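Local coordinates for protein PTS system, IIA component (Streptococcus pneumoniae serotype 4, PDB 5T3U) that probably relays phosphoryl groups as the cytoplasmic mannose-family IIA component of a phosphotransferase system tied to fucose utilization, at residues V39-G43 with Y56-Q60. Sequence-based numbering, arbitrary orientation.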
loop_
_atom_site.group_PDB
_atom_site.type_symbol
_atom_site.label_atom_id
_atom_site.label_comp_id
_atom_site.label_asym_id
_atom_site.label_seq_id
_atom_site.Cartn_x
_atom_site.Cartn_y
_atom_site.Cartn_z
ATOM N N VAL A 39 -2.599 11.469 13.290
ATOM C CA VAL A 39 -2.766 10.689 12.062
ATOM C C VAL A 39 -4.200 10.665 11.626
ATOM O O VAL A 39 -5.125 10.470 12.445
ATOM C CB VAL A 39 -2.273 9.201 12.224
ATOM C CG1 VAL A 39 -2.385 8.445 10.884
ATOM C CG2 VAL A 39 -0.830 9.159 12.737
ATOM N N ARG A 40 -4.390 10.890 10.329
ATOM C CA ARG A 40 -5.730 10.853 9.725
ATOM C C ARG A 40 -5.711 10.155 8.383
ATOM O O ARG A 40 -4.673 10.091 7.723
ATOM C CB ARG A 40 -6.270 12.286 9.545
ATOM C CG ARG A 40 -6.642 12.928 10.890
ATOM C CD ARG A 40 -7.299 14.294 10.668
ATOM N NE ARG A 40 -7.240 15.069 11.905
ATOM C CZ ARG A 40 -7.895 16.210 12.109
ATOM N NH1 ARG A 40 -8.686 16.709 11.159
ATOM N NH2 ARG A 40 -7.776 16.827 13.280
ATOM N N THR A 41 -6.869 9.670 7.956
ATOM C CA THR A 41 -6.981 9.169 6.598
ATOM C C THR A 41 -8.102 9.857 5.835
ATOM O O THR A 41 -9.043 10.376 6.435
ATOM C CB THR A 41 -7.231 7.639 6.568
ATOM O OG1 THR A 41 -8.546 7.356 7.055
ATOM C CG2 THR A 41 -6.200 6.928 7.418
ATOM N N LEU A 42 -8.021 9.824 4.512
ATOM C CA LEU A 42 -9.125 10.316 3.689
ATOM C C LEU A 42 -9.208 9.482 2.425
ATOM O O LEU A 42 -8.208 9.306 1.741
ATOM C CB LEU A 42 -8.884 11.788 3.329
ATOM C CG LEU A 42 -10.025 12.572 2.680
ATOM C CD1 LEU A 42 -11.257 12.590 3.622
ATOM C CD2 LEU A 42 -9.532 14.022 2.393
ATOM N N GLY A 43 -10.406 8.987 2.108
ATOM C CA GLY A 43 -10.629 8.259 0.872
ATOM C C GLY A 43 -11.586 8.991 -0.052
ATOM O O GLY A 43 -12.619 9.465 0.388
ATOM N N TYR A 56 -12.384 18.872 2.124
ATOM C CA TYR A 56 -12.162 17.889 3.183
ATOM C C TYR A 56 -10.691 17.662 3.364
ATOM O O TYR A 56 -10.196 17.659 4.495
ATOM C CB TYR A 56 -12.757 16.528 2.826
ATOM C CG TYR A 56 -14.246 16.410 2.872
ATOM C CD1 TYR A 56 -15.021 17.166 3.766
ATOM C CD2 TYR A 56 -14.896 15.492 2.035
ATOM C CE1 TYR A 56 -16.439 17.019 3.797
ATOM C CE2 TYR A 56 -16.272 15.336 2.059
ATOM C CZ TYR A 56 -17.040 16.094 2.933
ATOM O OH TYR A 56 -18.404 15.896 2.921
ATOM N N PHE A 57 -10.009 17.455 2.233
ATOM C CA PHE A 57 -8.557 17.305 2.180
ATOM C C PHE A 57 -7.811 18.490 2.799
ATOM O O PHE A 57 -6.941 18.315 3.655
ATOM C CB PHE A 57 -8.060 17.063 0.735
ATOM C CG PHE A 57 -6.592 16.756 0.670
ATOM C CD1 PHE A 57 -6.144 15.447 0.668
ATOM C CD2 PHE A 57 -5.656 17.774 0.678
ATOM C CE1 PHE A 57 -4.767 15.159 0.665
ATOM C CE2 PHE A 57 -4.296 17.504 0.675
ATOM C CZ PHE A 57 -3.856 16.176 0.672
ATOM N N LYS A 58 -8.138 19.698 2.327
ATOM C CA LYS A 58 -7.529 20.916 2.832
ATOM C C LYS A 58 -7.713 21.003 4.337
ATOM O O LYS A 58 -6.765 21.259 5.060
ATOM C CB LYS A 58 -8.107 22.154 2.121
ATOM C CG LYS A 58 -7.576 23.513 2.643
ATOM C CD LYS A 58 -8.362 24.693 2.003
ATOM C CE LYS A 58 -7.710 26.066 2.291
ATOM N NZ LYS A 58 -7.538 26.299 3.774
ATOM N N ASN A 59 -8.936 20.777 4.796
ATOM C CA ASN A 59 -9.265 20.787 6.224
ATOM C C ASN A 59 -8.492 19.779 7.063
ATOM O O ASN A 59 -8.073 20.099 8.172
ATOM C CB ASN A 59 -10.788 20.580 6.420
ATOM C CG ASN A 59 -11.601 21.844 6.133
ATOM O OD1 ASN A 59 -11.051 22.945 5.989
ATOM N ND2 ASN A 59 -12.923 21.692 6.055
ATOM N N GLN A 60 -8.298 18.558 6.552
ATOM C CA GLN A 60 -7.471 17.548 7.264
ATOM C C GLN A 60 -6.028 18.017 7.450
ATOM O O GLN A 60 -5.457 17.845 8.543
ATOM C CB GLN A 60 -7.462 16.177 6.545
ATOM C CG GLN A 60 -8.815 15.520 6.372
ATOM C CD GLN A 60 -9.335 14.922 7.652
ATOM O OE1 GLN A 60 -9.705 15.646 8.584
ATOM N NE2 GLN A 60 -9.379 13.568 7.712
#
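Arg-40 reaches from the strand to Gln-60 on the helix with a chain extended from CG to NE, which carries the guanidinium to the Gln-60 amide, the two planes turned 55° against each other. Its NH1 donates to Gln-60 OE1 at 3.0 Å, a fairly straight bond (157° at the hydrogen). The acceptor lies in the guanidinium plane, yet NH1 stands above the amide's carbonyl plane and misses the lone-pair directions. NH1 also forms a salt bridge with Glu-63, and NE makes a hydrogen bond to the backbone Asn-36 O, so three groups fix the rotation of the guanidinium. At Thr-41 the side chain points away from the helix, and the carbonyl takes part instead: Gln-60 NE2 gives a weak bond to Thr-41 O at 3.5 Å. Gln-60 is bent at chi2 (-75°), and its amide thereby spans both strand residues. Leu-42 supplies the apolar half. Its CD2 lies 3.4 Å from Phe-57 CA and 3.8 Å from Phe-57 CB; this methyl therefore meets the helix mainly at its backbone, with Tyr-56 CB at 4.1 Å from CD2. The segment axes run antiparallel, 9.6 Å apart at closest approach, as expected for a helix returning across a parallel sheet in a beta-alpha-beta crossover. Helix 50-65 follows strand 39-44, outermost in this chain's sheet, and leads to strand 68-75; strand 7-16 lies between these two strands, and Phe-57 extends past its Leu-12 and Ala-14 to helix 81-90, while Thr-41 packs against helix 19-31.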